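Local coordinates for cupin type-2 domain-containing protein (Neisseria meningitidis, PDB 2I45) that is of unknown function but has a cupin fold, a small beta-barrel scaffold shared by many enzymes and binding proteins, and forms a two-chain assembly, at residues 4-9 / 24-29; 31-36 / 94-99. All coordinates share one frame; numbering follows the deposited sequence.

Contact 1 of 2, residues 4-9 / 24-29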
loop_
_atom_site.group_PDB
_atom_site.type_symbol
_atom_site.label_atom_id
_atom_site.label_comp_id
_atom_site.label_asym_id
_atom_site.label_seq_id
_atom_site.Cartn_x
_atom_site.Cartn_y
_atom_site.Cartn_z
ATOM N N GLU B 4 8.690 13.165 4.468
ATOM C CA GLU B 4 8.967 11.775 4.085
ATOM C C GLU B 4 7.687 10.946 3.823
ATOM O O GLU B 4 7.759 9.733 3.650
ATOM C CB GLU B 4 9.786 11.115 5.187
ATOM C CG GLU B 4 10.739 10.042 4.683
ATOM C CD GLU B 4 11.175 9.097 5.806
ATOM O OE1 GLU B 4 11.848 9.552 6.754
ATOM O OE2 GLU B 4 10.838 7.891 5.749
ATOM N N THR B 5 6.516 11.577 3.807
ATOM C CA THR B 5 5.270 10.850 3.569
ATOM C C THR B 5 4.822 11.131 2.154
ATOM O O THR B 5 5.320 12.074 1.523
ATOM C CB THR B 5 4.109 11.319 4.451
ATOM O OG1 THR B 5 3.561 12.541 3.922
ATOM C CG2 THR B 5 4.535 11.512 5.871
ATOM N N ILE B 6 3.845 10.363 1.673
ATOM C CA ILE B 6 3.389 10.467 0.324
ATOM C C ILE B 6 1.877 10.675 0.380
ATOM O O ILE B 6 1.140 9.752 0.732
ATOM C CB ILE B 6 3.600 9.139 -0.389
ATOM C CG1 ILE B 6 4.977 8.555 -0.114
ATOM C CG2 ILE B 6 3.367 9.281 -1.861
ATOM C CD1 ILE B 6 6.073 9.200 -0.862
ATOM N N ASN B 7 1.401 11.867 0.047
ATOM C CA ASN B 7 -0.022 11.986 -0.157
ATOM C C ASN B 7 -0.437 11.554 -1.564
ATOM O O ASN B 7 -0.459 12.333 -2.546
ATOM C CB ASN B 7 -0.580 13.341 0.187
ATOM C CG ASN B 7 -2.067 13.316 0.223
ATOM O OD1 ASN B 7 -2.747 13.028 -0.777
ATOM N ND2 ASN B 7 -2.602 13.563 1.378
ATOM N N LEU B 8 -0.749 10.272 -1.624
ATOM C CA LEU B 8 -1.349 9.636 -2.767
ATOM C C LEU B 8 -2.209 10.593 -3.555
ATOM O O LEU B 8 -1.817 10.923 -4.679
ATOM C CB LEU B 8 -2.116 8.378 -2.335
ATOM C CG LEU B 8 -1.430 6.996 -2.352
ATOM C CD1 LEU B 8 0.167 6.992 -2.363
ATOM C CD2 LEU B 8 -2.012 6.053 -1.302
ATOM N N LYS B 9 -3.334 11.067 -3.000
ATOM C CA LYS B 9 -4.249 11.925 -3.780
ATOM C C LYS B 9 -3.528 13.094 -4.472
ATOM O O LYS B 9 -3.558 13.250 -5.699
ATOM C CB LYS B 9 -5.415 12.474 -2.942
ATOM C CG LYS B 9 -6.374 11.417 -2.347
ATOM C CD LYS B 9 -7.195 10.649 -3.399
ATOM C CE LYS B 9 -8.675 10.514 -2.978
ATOM N NZ LYS B 9 -9.381 11.823 -2.504
ATOM N N ILE B 24 8.406 7.156 -7.061
ATOM C CA ILE B 24 9.012 7.705 -5.834
ATOM C C ILE B 24 9.850 6.646 -5.068
ATOM O O ILE B 24 9.416 5.466 -4.947
ATOM C CB ILE B 24 7.915 8.285 -4.914
ATOM C CG1 ILE B 24 6.910 9.126 -5.727
ATOM C CG2 ILE B 24 8.500 9.111 -3.812
ATOM C CD1 ILE B 24 5.758 9.582 -4.938
ATOM N N ASN B 25 11.025 7.057 -4.561
ATOM C CA ASN B 25 11.806 6.242 -3.623
ATOM C C ASN B 25 11.750 6.591 -2.111
ATOM O O ASN B 25 11.826 7.752 -1.721
ATOM C CB ASN B 25 13.276 6.247 -4.046
ATOM C CG ASN B 25 13.497 5.584 -5.376
ATOM O OD1 ASN B 25 14.109 6.175 -6.293
ATOM N ND2 ASN B 25 12.991 4.339 -5.509
ATOM N N ARG B 26 11.692 5.580 -1.252
ATOM C CA ARG B 26 11.672 5.807 0.198
ATOM C C ARG B 26 12.348 4.610 0.796
ATOM O O ARG B 26 11.713 3.560 0.876
ATOM C CB ARG B 26 10.239 5.869 0.802
ATOM C CG ARG B 26 9.322 7.037 0.406
ATOM C CD ARG B 26 9.810 8.383 0.971
ATOM N NE ARG B 26 9.911 9.344 -0.128
ATOM C CZ ARG B 26 9.239 10.486 -0.251
ATOM N NH1 ARG B 26 8.383 10.922 0.684
ATOM N NH2 ARG B 26 9.435 11.212 -1.344
ATOM N N HIS B 27 13.606 4.737 1.227
ATOM C CA HIS B 27 14.325 3.571 1.757
ATOM C C HIS B 27 14.269 2.387 0.765
ATOM O O HIS B 27 14.355 2.617 -0.437
ATOM C CB HIS B 27 13.776 3.196 3.143
ATOM C CG HIS B 27 13.958 4.279 4.168
ATOM N ND1 HIS B 27 12.938 5.148 4.536
ATOM C CD2 HIS B 27 15.054 4.646 4.892
ATOM C CE1 HIS B 27 13.393 5.989 5.455
ATOM N NE2 HIS B 27 14.673 5.710 5.684
ATOM N N GLY B 28 14.117 1.143 1.245
ATOM C CA GLY B 28 14.042 -0.061 0.379
ATOM C C GLY B 28 12.657 -0.288 -0.254
ATOM O O GLY B 28 12.131 -1.437 -0.305
ATOM N N PHE B 29 12.056 0.801 -0.730
ATOM C CA PHE B 29 10.814 0.716 -1.506
ATOM C C PHE B 29 10.738 1.680 -2.662
ATOM O O PHE B 29 11.186 2.830 -2.550
ATOM C CB PHE B 29 9.607 0.943 -0.632
ATOM C CG PHE B 29 9.307 -0.195 0.267
ATOM C CD1 PHE B 29 8.805 -1.387 -0.252
ATOM C CD2 PHE B 29 9.509 -0.074 1.641
ATOM C CE1 PHE B 29 8.523 -2.476 0.593
ATOM C CE2 PHE B 29 9.206 -1.124 2.509
ATOM C CZ PHE B 29 8.724 -2.339 1.994
#
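R26 brings its guanidinium group up against the backbone of E4 and T5 while its own NE donates to N25 O at 3.0 Å, N-H...O angle 148°. N25 O lies in the guanidinium plane, although NE itself sits above the plane of the carbonyl, 41° out of it. The bond turns the head group back along its own strand, with help from a chain bent at chi2 and chi3. The setting is the outer strand of the cupin sheet, 22-26, which turns through H27 and G28 into strand 29-37; the N-terminal arm 4-9 runs alongside it. R26 NH1 comes to the arm edge-on, 3.3 Å from E4 O and 3.4 Å from T5 O, so carbonyls meet the rim of the cation. I6 takes one face: its CD1 lies above the plane, toward the rim, 3.3 Å from R26 NH1. With I6 CG1 anti to the carbonyl carbon (chi1 -45°), this branch carries CD1 over the R26 guanidinium and on to I24. The two isoleucines meet tip to tip, I6 CD1 to I24 CG2 being 3.8 Å, and H11 of helix 8-13 packs against both. At the start of that helix N7 is the N-cap, its OD1 accepting from Q10 N. Beyond the arm lies the second subunit: I6 and N7 form an antiparallel ladder with one of its strands, so a sheet runs across the interface, and V78 of that subunit packs on R26 and H27. The E4 side chain passes R26 in the opposite direction, leaving E4 OE2 6.1 Å from R26 NE, and ends beside H27, where OE2 lies in the imidazole plane, 3.2 Å from H27 CE1 at its edge.

Contact 2 of 2, residues 31-36 / 94-99; sequences FHLVKL and SLVLIE
Strands 31-36 and 94-99 are antiparallel neighbours in the larger sheet, paired from F31-I98 to K35-S94. H32 and L97 form a reciprocal hydrogen-bonded pair: H32 N to L97 O is 3.0 Å, and L97 N to H32 O is 2.9 Å, the latter donor lying in the carbonyl plane. At V34 and L95 the strands part slightly; L95 N reaches V34 O at 3.2 Å, almost in line with the carbonyl, but the return bond from V34 N to L95 O is weak. Alpha hydrogens of F31, V96 and L33 add CH...O contacts to the same carbonyls. In this cupin domain the two strands are far apart in sequence yet adjacent in the barrel, 92-99 lying between 29-37 and 50-56. The face carrying F31, L33, V96 and I98, with K35 and S94 at one end, is largely apolar and meets helix 8-13, with L8 on V96 and L12 on L33. There L33 and V96 lie side by side, L33 CD2 3.4 Å from V96 CG2; CG2 stands beside the backbone N because CG1 occupies the position anti to it (chi1 -177°). V96 CG1 also approaches the edge of the F31 ring, while I98 CG1 comes within 3.5 Å of F31 CD1. On the other face the CB atoms of H32 and L97 touch, and L95 CD2 meets L36 CD2 at 3.8 Å. The H32 imidazole and E99 carboxylate, planes 10° apart, approach obliquely (H32 NE2 to E99 OE2 3.5 Å); H32 NE2 is hydrogen-bonded to Q30 OE1.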
loop_
_atom_site.group_PDB
_atom_site.type_symbol
_atom_site.label_atom_id
_atom_site.label_comp_id
_atom_site.label_asym_id
_atom_site.label_seq_id
_atom_site.Cartn_x
_atom_site.Cartn_y
_atom_site.Cartn_z
ATOM N N PHE B 31 7.886 3.353 -5.382
ATOM C CA PHE B 31 6.418 3.495 -5.643
ATOM C C PHE B 31 6.241 4.034 -7.028
ATOM O O PHE B 31 6.916 5.007 -7.414
ATOM C CB PHE B 31 5.688 4.347 -4.604
ATOM C CG PHE B 31 5.936 3.919 -3.161
ATOM C CD1 PHE B 31 4.976 3.214 -2.439
ATOM C CD2 PHE B 31 7.114 4.208 -2.517
ATOM C CE1 PHE B 31 5.185 2.812 -1.104
ATOM C CE2 PHE B 31 7.331 3.777 -1.195
ATOM C CZ PHE B 31 6.358 3.099 -0.496
ATOM N N HIS B 32 5.379 3.353 -7.784
ATOM C CA HIS B 32 4.957 3.805 -9.079
ATOM C C HIS B 32 3.501 4.326 -8.955
ATOM O O HIS B 32 2.614 3.636 -8.403
ATOM C CB HIS B 32 5.047 2.647 -10.050
ATOM C CG HIS B 32 6.448 2.197 -10.350
ATOM N ND1 HIS B 32 6.967 2.187 -11.629
ATOM C CD2 HIS B 32 7.439 1.747 -9.541
ATOM C CE1 HIS B 32 8.217 1.745 -11.594
ATOM N NE2 HIS B 32 8.529 1.468 -10.337
ATOM N N LEU B 33 3.265 5.554 -9.405
ATOM C CA LEU B 33 1.879 6.087 -9.463
ATOM C C LEU B 33 1.612 6.324 -10.934
ATOM O O LEU B 33 2.394 6.992 -11.597
ATOM C CB LEU B 33 1.670 7.388 -8.674
ATOM C CG LEU B 33 2.231 7.507 -7.248
ATOM C CD1 LEU B 33 2.281 8.902 -6.699
ATOM C CD2 LEU B 33 1.502 6.650 -6.342
ATOM N N VAL B 34 0.521 5.740 -11.435
ATOM C CA VAL B 34 0.233 5.733 -12.860
ATOM C C VAL B 34 -1.234 5.692 -12.986
ATOM O O VAL B 34 -1.901 5.184 -12.100
ATOM C CB VAL B 34 0.577 4.425 -13.505
ATOM C CG1 VAL B 34 1.036 4.665 -14.932
ATOM C CG2 VAL B 34 1.539 3.682 -12.674
ATOM N N LYS B 35 -1.754 6.155 -14.112
ATOM C CA LYS B 35 -3.169 6.058 -14.307
ATOM C C LYS B 35 -3.361 5.170 -15.492
ATOM O O LYS B 35 -2.606 5.257 -16.385
ATOM C CB LYS B 35 -3.752 7.435 -14.499
ATOM C CG LYS B 35 -3.672 8.278 -13.220
ATOM C CD LYS B 35 -4.535 9.596 -13.297
ATOM C CE LYS B 35 -4.346 10.441 -12.054
ATOM N NZ LYS B 35 -5.171 11.716 -12.015
ATOM N N LEU B 36 -4.385 4.308 -15.459
ATOM C CA LEU B 36 -4.721 3.273 -16.448
ATOM C C LEU B 36 -6.097 3.457 -17.085
ATOM O O LEU B 36 -7.090 3.760 -16.372
ATOM C CB LEU B 36 -4.788 1.947 -15.720
ATOM C CG LEU B 36 -3.531 1.105 -15.784
ATOM C CD1 LEU B 36 -2.172 1.881 -15.816
ATOM C CD2 LEU B 36 -3.566 0.116 -14.671
ATOM N N SER B 94 -6.577 4.970 -10.987
ATOM C CA SER B 94 -5.333 5.426 -10.384
ATOM C C SER B 94 -4.791 4.407 -9.413
ATOM O O SER B 94 -5.510 3.970 -8.519
ATOM C CB SER B 94 -5.569 6.725 -9.661
ATOM O OG SER B 94 -6.163 7.628 -10.573
ATOM N N LEU B 95 -3.509 4.085 -9.559
ATOM C CA LEU B 95 -2.963 2.904 -8.940
ATOM C C LEU B 95 -1.551 3.093 -8.414
ATOM O O LEU B 95 -0.698 3.624 -9.120
ATOM C CB LEU B 95 -2.933 1.810 -10.010
ATOM C CG LEU B 95 -1.829 0.716 -10.018
ATOM C CD1 LEU B 95 -2.122 -0.425 -9.053
ATOM C CD2 LEU B 95 -1.692 0.072 -11.375
ATOM N N VAL B 96 -1.293 2.603 -7.202
ATOM C CA VAL B 96 0.062 2.524 -6.702
ATOM C C VAL B 96 0.629 1.130 -6.841
ATOM O O VAL B 96 0.034 0.139 -6.381
ATOM C CB VAL B 96 0.189 2.894 -5.217
ATOM C CG1 VAL B 96 1.691 2.851 -4.827
ATOM C CG2 VAL B 96 -0.397 4.219 -4.960
ATOM N N LEU B 97 1.779 1.054 -7.469
ATOM C CA LEU B 97 2.570 -0.153 -7.371
ATOM C C LEU B 97 3.643 -0.020 -6.320
ATOM O O LEU B 97 4.197 1.072 -6.187
ATOM C CB LEU B 97 3.278 -0.431 -8.693
ATOM C CG LEU B 97 2.633 -1.501 -9.571
ATOM C CD1 LEU B 97 1.525 -0.893 -10.422
ATOM C CD2 LEU B 97 3.684 -2.209 -10.439
ATOM N N ILE B 98 3.978 -1.122 -5.633
ATOM C CA ILE B 98 5.053 -1.124 -4.646
ATOM C C ILE B 98 6.066 -2.279 -4.831
ATOM O O ILE B 98 5.692 -3.415 -5.048
ATOM C CB ILE B 98 4.493 -1.148 -3.183
ATOM C CG1 ILE B 98 3.628 0.064 -2.934
ATOM C CG2 ILE B 98 5.576 -1.127 -2.176
ATOM C CD1 ILE B 98 2.156 -0.229 -2.797
ATOM N N GLU B 99 7.344 -1.989 -4.693
ATOM C CA GLU B 99 8.331 -3.025 -4.735
ATOM C C GLU B 99 9.425 -2.716 -3.774
ATOM O O GLU B 99 9.528 -1.580 -3.381
ATOM C CB GLU B 99 8.914 -3.113 -6.132
ATOM C CG GLU B 99 9.084 -1.780 -6.870
ATOM C CD GLU B 99 9.727 -1.995 -8.267
ATOM O OE1 GLU B 99 10.969 -2.346 -8.329
ATOM O OE2 GLU B 99 8.949 -1.825 -9.268
#

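Overall arrangement
Both segments of contact 1 precede those of contact 2 in the chain, and the centres of the two contacts lie about 11 Å apart. Contact 1 sits at the border of the five-stranded antiparallel sheet, its centre about 15 Å from the centre of the chain, whereas contact 2 lies near the middle, its centre about 4 Å from that of the chain. Strands 22-26 and 29-37 link them: I24 N, from contact 1, probably donates to F31 O, from contact 2, at 2.6 Å. Helix 8-13 starts in contact 1, and L8 CD1 packs on V96 CG2 at 3.8 Å. Both contacts touch the second subunit, so the interface draws on the sheet edge and on F31 further in.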